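Local structure of cellulosomal scaffoldin adaptor protein B (4U3S) at residues Leu46-Pro51 with Val55-Ser60; Glu72-Ile77 with Arg102-Pro107. The protein is a cellulosomal scaffoldin whose third type II cohesin domain, the part described here, probably recruits a partner protein by binding its dockerin module. All coordinates share one frame; numbering follows the deposited sequence.

Contact 1: residues Leu46-Pro51 with Val55-Ser60; sequences LQAVNP and VAYTNS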
ATOM      1  N   LEU A  46      17.723  -4.598  17.516  1.00 27.22           N
ATOM      2  CA  LEU A  46      18.095  -3.585  16.548  1.00 26.81           C
ATOM      3  C   LEU A  46      17.024  -2.507  16.489  1.00 25.47           C
ATOM      4  O   LEU A  46      15.842  -2.815  16.518  1.00 25.81           O
ATOM      5  CB  LEU A  46      18.282  -4.198  15.155  1.00 26.45           C
ATOM      6  CG  LEU A  46      19.320  -5.298  14.977  1.00 27.43           C
ATOM      7  CD1 LEU A  46      19.329  -5.782  13.539  1.00 25.70           C
ATOM      8  CD2 LEU A  46      20.711  -4.848  15.395  1.00 29.05           C
ATOM      9  N   GLN A  47      17.458  -1.248  16.438  1.00 24.78           N
ATOM     10  CA  GLN A  47      16.562  -0.114  16.252  1.00 24.08           C
ATOM     11  C   GLN A  47      16.738   0.399  14.837  1.00 23.60           C
ATOM     12  O   GLN A  47      17.855   0.777  14.439  1.00 23.40           O
ATOM     13  CB  GLN A  47      16.935   0.994  17.236  1.00 25.17           C
ATOM     14  CG  GLN A  47      16.130   2.254  17.086  1.00 25.51           C
ATOM     15  CD  GLN A  47      16.623   3.342  18.009  1.00 26.96           C
ATOM     16  OE1 GLN A  47      17.830   3.487  18.232  1.00 30.40           O
ATOM     17  NE2 GLN A  47      15.697   4.074  18.601  1.00 27.82           N
ATOM     18  N   ALA A  48      15.640   0.443  14.084  1.00 21.46           N
ATOM     19  CA  ALA A  48      15.676   0.999  12.750  1.00 20.22           C
ATOM     20  C   ALA A  48      15.921   2.511  12.811  1.00 19.68           C
ATOM     21  O   ALA A  48      15.253   3.208  13.579  1.00 20.10           O
ATOM     22  CB  ALA A  48      14.365   0.709  12.029  1.00 19.31           C
ATOM     23  N   VAL A  49      16.879   2.999  12.011  1.00 20.55           N
ATOM     24  CA  VAL A  49      17.263   4.417  11.962  1.00 21.04           C
ATOM     25  C   VAL A  49      17.615   4.809  10.538  1.00 21.04           C
ATOM     26  O   VAL A  49      17.862   3.942   9.682  1.00 20.88           O
ATOM     27  CB  VAL A  49      18.484   4.760  12.844  1.00 23.34           C
ATOM     28  CG1 VAL A  49      18.250   4.344  14.284  1.00 24.40           C
ATOM     29  CG2 VAL A  49      19.758   4.100  12.307  1.00 24.02           C
ATOM     30  N   ASN A  50      17.610   6.105  10.269  1.00 21.51           N
ATOM     31  CA  ASN A  50      18.084   6.584   8.980  1.00 20.28           C
ATOM     32  C   ASN A  50      19.581   6.317   8.932  1.00 21.90           C
ATOM     33  O   ASN A  50      20.287   6.704   9.850  1.00 22.18           O
ATOM     34  CB  ASN A  50      17.770   8.075   8.815  1.00 21.55           C
ATOM     35  CG  ASN A  50      18.291   8.633   7.523  1.00 20.63           C
ATOM     36  OD1 ASN A  50      19.479   8.684   7.304  1.00 22.27           O
ATOM     37  ND2 ASN A  50      17.393   9.081   6.663  1.00 21.23           N
ATOM     38  N   PRO A  51      20.056   5.664   7.868  1.00 20.69           N
ATOM     39  CA  PRO A  51      21.447   5.201   7.837  1.00 23.50           C
ATOM     40  C   PRO A  51      22.443   6.366   7.712  1.00 24.45           C
ATOM     41  O   PRO A  51      23.589   6.235   8.151  1.00 28.06           O
ATOM     42  CB  PRO A  51      21.469   4.265   6.624  1.00 21.53           C
ATOM     43  CG  PRO A  51      20.406   4.794   5.729  1.00 21.17           C
ATOM     44  CD  PRO A  51      19.311   5.231   6.664  1.00 20.10           C
ATOM     45  N   VAL A  55      18.829   9.283  12.767  1.00 23.55           N
ATOM     46  CA  VAL A  55      17.514   9.629  13.331  1.00 22.06           C
ATOM     47  C   VAL A  55      16.637   8.366  13.322  1.00 21.99           C
ATOM     48  O   VAL A  55      16.466   7.716  12.282  1.00 22.31           O
ATOM     49  CB  VAL A  55      16.813  10.777  12.553  1.00 22.07           C
ATOM     50  CG1 VAL A  55      15.394  11.000  13.071  1.00 22.11           C
ATOM     51  CG2 VAL A  55      17.582  12.081  12.657  1.00 23.22           C
ATOM     52  N   ALA A  56      16.118   8.009  14.496  1.00 22.78           N
ATOM     53  CA  ALA A  56      15.313   6.790  14.620  1.00 21.90           C
ATOM     54  C   ALA A  56      14.092   6.848  13.732  1.00 20.78           C
ATOM     55  O   ALA A  56      13.455   7.889  13.607  1.00 22.94           O
ATOM     56  CB  ALA A  56      14.882   6.570  16.057  1.00 23.52           C
ATOM     57  N   TYR A  57      13.756   5.700  13.143  1.00 19.75           N
ATOM     58  CA  TYR A  57      12.561   5.580  12.366  1.00 19.36           C
ATOM     59  C   TYR A  57      11.334   5.650  13.245  1.00 19.73           C
ATOM     60  O   TYR A  57      11.286   5.011  14.305  1.00 19.85           O
ATOM     61  CB  TYR A  57      12.473   4.222  11.650  1.00 19.14           C
ATOM     62  CG  TYR A  57      13.223   4.114  10.327  1.00 20.19           C
ATOM     63  CD1 TYR A  57      14.126   5.085   9.912  1.00 20.61           C
ATOM     64  CD2 TYR A  57      13.007   3.036   9.495  1.00 21.26           C
ATOM     65  CE1 TYR A  57      14.771   4.984   8.706  1.00 19.86           C
ATOM     66  CE2 TYR A  57      13.679   2.902   8.291  1.00 22.27           C
ATOM     67  CZ  TYR A  57      14.566   3.872   7.909  1.00 22.99           C
ATOM     68  OH  TYR A  57      15.225   3.748   6.710  1.00 25.61           O
ATOM     69  N   THR A  58      10.344   6.369  12.756  1.00 18.68           N
ATOM     70  CA  THR A  58       8.964   6.256  13.240  1.00 20.61           C
ATOM     71  C   THR A  58       8.282   5.350  12.229  1.00 18.87           C
ATOM     72  O   THR A  58       8.898   4.917  11.253  1.00 17.30           O
ATOM     73  CB  THR A  58       8.226   7.608  13.262  1.00 21.99           C
ATOM     74  OG1 THR A  58       8.031   8.080  11.920  1.00 22.33           O
ATOM     75  CG2 THR A  58       8.986   8.637  14.063  1.00 25.22           C
ATOM     76  N   ASN A  59       6.988   5.077  12.410  1.00 19.61           N
ATOM     77  CA  ASN A  59       6.309   4.198  11.465  1.00 20.05           C
ATOM     78  C   ASN A  59       6.070   4.832  10.090  1.00 19.04           C
ATOM     79  O   ASN A  59       5.514   4.180   9.202  1.00 18.67           O
ATOM     80  CB  ASN A  59       4.989   3.703  12.083  1.00 19.58           C
ATOM     81  CG  ASN A  59       5.205   2.627  13.119  1.00 21.17           C
ATOM     82  OD1 ASN A  59       6.235   1.950  13.119  1.00 21.55           O
ATOM     83  ND2 ASN A  59       4.226   2.440  13.994  1.00 24.14           N
ATOM     84  N   SER A  60       6.491   6.089   9.894  1.00 17.25           N
ATOM     85  CA  SER A  60       6.348   6.734   8.584  1.00 17.64           C
ATOM     86  C   SER A  60       7.689   7.108   7.919  1.00 17.50           C
ATOM     87  O   SER A  60       7.704   7.727   6.862  1.00 18.60           O
ATOM     88  CB  SER A  60       5.461   7.961   8.693  1.00 21.44           C
ATOM     89  OG  SER A  60       6.021   8.901   9.591  1.00 22.21           O
TER
HETATM   90  O   HOH W   1      12.990   2.899  15.172  1.00 21.96           O

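Contact 2: residues Glu72-Ile77 with Arg102-Pro107; sequences EDYGPI and RASESP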
ATOM      1  N   GLU A  72      14.625  12.112 -11.760  1.00 15.76           N
ATOM      2  CA  GLU A  72      13.471  12.929 -11.417  1.00 16.79           C
ATOM      3  C   GLU A  72      12.487  13.113 -12.591  1.00 16.27           C
ATOM      4  O   GLU A  72      11.297  13.349 -12.370  1.00 16.15           O
ATOM      5  CB  GLU A  72      13.929  14.288 -10.888  1.00 16.96           C
ATOM      6  CG  GLU A  72      14.663  14.188  -9.539  1.00 17.28           C
ATOM      7  CD  GLU A  72      13.780  13.856  -8.350  1.00 19.39           C
ATOM      8  OE1 GLU A  72      12.547  13.890  -8.479  1.00 19.94           O
ATOM      9  OE2 GLU A  72      14.342  13.645  -7.236  1.00 23.62           O
ATOM     10  N   ASP A  73      12.973  13.037 -13.822  1.00 16.81           N
ATOM     11  CA  ASP A  73      12.067  13.145 -15.009  1.00 17.54           C
ATOM     12  C   ASP A  73      11.007  12.045 -15.076  1.00 18.43           C
ATOM     13  O   ASP A  73      10.030  12.199 -15.805  1.00 18.37           O
ATOM     14  CB  ASP A  73      12.872  13.128 -16.317  1.00 18.59           C
ATOM     15  CG  ASP A  73      13.545  14.466 -16.633  1.00 20.17           C
ATOM     16  OD1 ASP A  73      13.234  15.498 -15.991  1.00 19.86           O
ATOM     17  OD2 ASP A  73      14.378  14.476 -17.571  1.00 22.25           O
ATOM     18  N   TYR A  74      11.200  10.940 -14.359  1.00 17.18           N
ATOM     19  CA  TYR A  74      10.181   9.849 -14.365  1.00 17.71           C
ATOM     20  C   TYR A  74       9.296   9.897 -13.101  1.00 18.17           C
ATOM     21  O   TYR A  74       8.490   8.994 -12.820  1.00 17.33           O
ATOM     22  CB  TYR A  74      10.848   8.481 -14.507  1.00 17.99           C
ATOM     23  CG  TYR A  74      11.930   8.407 -15.551  1.00 18.24           C
ATOM     24  CD1 TYR A  74      11.873   9.164 -16.736  1.00 19.36           C
ATOM     25  CD2 TYR A  74      13.028   7.584 -15.364  1.00 18.57           C
ATOM     26  CE1 TYR A  74      12.886   9.090 -17.671  1.00 20.04           C
ATOM     27  CE2 TYR A  74      14.031   7.483 -16.313  1.00 19.27           C
ATOM     28  CZ  TYR A  74      13.962   8.223 -17.471  1.00 20.52           C
ATOM     29  OH  TYR A  74      14.962   8.156 -18.396  1.00 22.65           O
ATOM     30  N   GLY A  75       9.472  10.931 -12.302  1.00 16.20           N
ATOM     31  CA  GLY A  75       8.558  11.148 -11.166  1.00 16.67           C
ATOM     32  C   GLY A  75       8.570  10.078 -10.073  1.00 14.98           C
ATOM     33  O   GLY A  75       7.526   9.480  -9.743  1.00 16.97           O
ATOM     34  N   PRO A  76       9.741   9.841  -9.469  1.00 16.12           N
ATOM     35  CA  PRO A  76       9.824   8.878  -8.375  1.00 15.54           C
ATOM     36  C   PRO A  76       9.000   9.276  -7.153  1.00 15.36           C
ATOM     37  O   PRO A  76       8.889  10.465  -6.832  1.00 15.92           O
ATOM     38  CB  PRO A  76      11.297   8.881  -8.015  1.00 16.19           C
ATOM     39  CG  PRO A  76      11.780  10.207  -8.414  1.00 16.43           C
ATOM     40  CD  PRO A  76      10.989  10.607  -9.624  1.00 15.41           C
ATOM     41  N   ILE A  77       8.424   8.275  -6.509  1.00 15.19           N
ATOM     42  CA  ILE A  77       7.658   8.409  -5.281  1.00 16.30           C
ATOM     43  C   ILE A  77       8.113   7.334  -4.322  1.00 16.20           C
ATOM     44  O   ILE A  77       8.674   6.308  -4.735  1.00 16.47           O
ATOM     45  CB  ILE A  77       6.135   8.292  -5.536  1.00 17.16           C
ATOM     46  CG1 ILE A  77       5.782   6.977  -6.244  1.00 18.47           C
ATOM     47  CG2 ILE A  77       5.704   9.517  -6.306  1.00 19.15           C
ATOM     48  CD1 ILE A  77       4.300   6.664  -6.289  1.00 20.39           C
ATOM     49  N   ARG A 102       9.940   4.620 -20.402  1.00 19.67           N
ATOM     50  CA  ARG A 102      10.096   3.706 -21.556  1.00 20.12           C
ATOM     51  C   ARG A 102      10.680   4.381 -22.782  1.00 20.29           C
ATOM     52  O   ARG A 102      11.471   3.777 -23.509  1.00 20.79           O
ATOM     53  CB  ARG A 102       8.765   3.052 -21.931  1.00 21.67           C
ATOM     54  CG  ARG A 102       8.292   2.038 -20.919  1.00 21.75           C
ATOM     55  CD  ARG A 102       7.168   1.169 -21.460  1.00 24.25           C
ATOM     56  NE  ARG A 102       6.043   1.932 -22.000  1.00 24.95           N
ATOM     57  CZ  ARG A 102       5.028   2.437 -21.292  1.00 24.35           C
ATOM     58  NH1 ARG A 102       4.950   2.283 -19.980  1.00 22.90           N
ATOM     59  NH2 ARG A 102       4.072   3.113 -21.917  1.00 24.95           N
ATOM     60  N   ALA A 103      10.304   5.637 -23.005  1.00 20.46           N
ATOM     61  CA  ALA A 103      10.807   6.389 -24.150  1.00 22.02           C
ATOM     62  C   ALA A 103      12.330   6.634 -24.065  1.00 21.49           C
ATOM     63  O   ALA A 103      12.965   6.807 -25.091  1.00 22.48           O
ATOM     64  CB  ALA A 103      10.070   7.708 -24.288  1.00 22.73           C
ATOM     65  N   SER A 104      12.908   6.620 -22.864  1.00 20.95           N
ATOM     66  CA  SER A 104      14.378   6.781 -22.727  1.00 21.00           C
ATOM     67  C   SER A 104      15.180   5.615 -23.288  1.00 22.02           C
ATOM     68  O   SER A 104      16.376   5.771 -23.580  1.00 23.26           O
ATOM     69  CB  SER A 104      14.764   6.913 -21.251  1.00 20.83           C
ATOM     70  OG  SER A 104      14.704   5.669 -20.561  1.00 20.39           O
ATOM     71  N   GLU A 105      14.549   4.445 -23.352  1.00 21.17           N
ATOM     72  CA  GLU A 105      15.209   3.197 -23.796  1.00 23.27           C
ATOM     73  C   GLU A 105      16.458   2.927 -22.970  1.00 24.92           C
ATOM     74  O   GLU A 105      17.434   2.327 -23.454  1.00 27.00           O
ATOM     75  CB  GLU A 105      15.534   3.253 -25.287  1.00 24.12           C
ATOM     76  CG  GLU A 105      14.299   3.371 -26.158  1.00 24.80           C
ATOM     77  CD  GLU A 105      14.596   3.202 -27.630  1.00 27.52           C
ATOM     78  OE1 GLU A 105      15.198   2.173 -27.991  1.00 25.93           O
ATOM     79  OE2 GLU A 105      14.178   4.065 -28.418  1.00 30.29           O
ATOM     80  N   SER A 106      16.426   3.389 -21.718  1.00 24.18           N
ATOM     81  CA  SER A 106      17.541   3.265 -20.821  1.00 26.33           C
ATOM     82  C   SER A 106      17.025   2.670 -19.521  1.00 23.78           C
ATOM     83  O   SER A 106      16.809   3.386 -18.525  1.00 23.01           O
ATOM     84  CB  SER A 106      18.160   4.635 -20.596  1.00 28.82           C
ATOM     85  OG  SER A 106      19.426   4.491 -19.971  1.00 32.62           O
ATOM     86  N   PRO A 107      16.767   1.364 -19.525  1.00 23.74           N
ATOM     87  CA  PRO A 107      16.219   0.722 -18.342  1.00 22.65           C
ATOM     88  C   PRO A 107      17.223   0.587 -17.229  1.00 23.25           C
ATOM     89  O   PRO A 107      18.425   0.444 -17.507  1.00 24.16           O
ATOM     90  CB  PRO A 107      15.807  -0.656 -18.843  1.00 24.29           C
ATOM     91  CG  PRO A 107      16.696  -0.924 -19.992  1.00 25.77           C
ATOM     92  CD  PRO A 107      16.974   0.407 -20.625  1.00 24.96           C
TER
HETATM   93  O   HOH W   2      16.333   5.919 -17.782  1.00 22.88           O

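Contact 1: residues Leu46-Pro51 with Val55-Ser60
Val49, ending strand 46-49, is bridged to Ala56 of the loop that follows, in a tight chain reversal held by a single antiparallel bridge and roofed by an aromatic ring. Val49 and Ala56 form the non-hydrogen-bonded pair, their CA atoms 4.1 Å apart, and one backbone bond lies on each flank. Asn50 N donates to Val55 O at 2.8 Å, and Tyr57 N donates to Ala48 O at 2.9 Å; both are nearly straight, at 170°. Ala48 O also accepts from a water that donates to Tyr57 O, so the solvent molecule continues the pairing where the chains part. The small side chains of Ala48 and Ala56 suit this close approach: Ala56 CB lies 3.7 Å from Gln47 NE2, at the end of an extended chain. Tyr57 gives the largest single share of the surface. With CG beside its own backbone N (chi1 -83°), its ring folds back over strand 46-49. Tyr57 CE1 comes within 3.4 Å of Val49 C, Val49 N lies over one ring face toward the rim, and Tyr57 CD2 packs on Ala48 CB at 3.7 Å. The same ring meets His82 and touches Val116, which ties the reversal to neighbouring parts of the fold. Asn50 suits the corner because its OD1 accepts from the backbone N of both Lys52 and Thr53, the first being an Asx turn. A single antiparallel bridge, with an Asx turn at the corner, thus closes the loop after strand 46-49 in the cohesin beta sandwich.

Contact 2: residues Glu72-Ile77 with Arg102-Pro107
Tyr74 reaches with its hydroxyl from the 3-10 turn of residues 72-74 to Ser104, in the last turn of helix 98-104, a contact of 82 Å². The direct packing is one phenol oxygen against one short side chain: Tyr74 OH lies 3.1 Å from Ser104 CB and 3.3 Å from Ser104 OG. Water makes the polar link. One molecule sits in the plane of the Tyr74 ring at its edge, 2.7 Å from Tyr74 OH, and donates both to Ser106 O at 2.7 Å and to Ser104 OG at 3.2 Å. Backbone-directed bonds fix Ser104. Ser104 OG lies between the backbone N and the carbonyl carbon (chi1 75°), where it is hydrogen-bonded to Tyr101 O and accepts from Ser106 N at 3.1 Å, forming an ST turn. Glu105, between them, takes a positive phi of 55° as the chain leaves the helix. Aromatic neighbours steady the other partner: the Tyr74 ring meets that of Tyr101 and packs edge-to-face with Tyr95. Tyrosine suits this place: its ring packs among aromatics while its hydroxyl reaches the water. The chemistry implies a hydrated, polar junction in which one water bridges the phenol oxygen to Ser104 and Ser106.

How the contacts relate
The two contacts lie in series along the chain, contact 1 closing before contact 2 opens, and in space they sit well apart, their centres 29 Å from each other and their nearest atoms about 11 Å. Contact 1 is local, its segments separated by three residues, with its centre about 13 Å from the centre of the chain; contact 2 spans 24 residues and lies farther out, its centre about 20 Å away. They serve different sheets: strand 46-49 pairs with strand 111-120, whereas strand 76-80, entered from the turn of contact 2, pairs with strand 88-95. Ile77 packs on an apolar side chain of another protein chain, while residues 46-51 and 55-60 touch no other chain of the assembly.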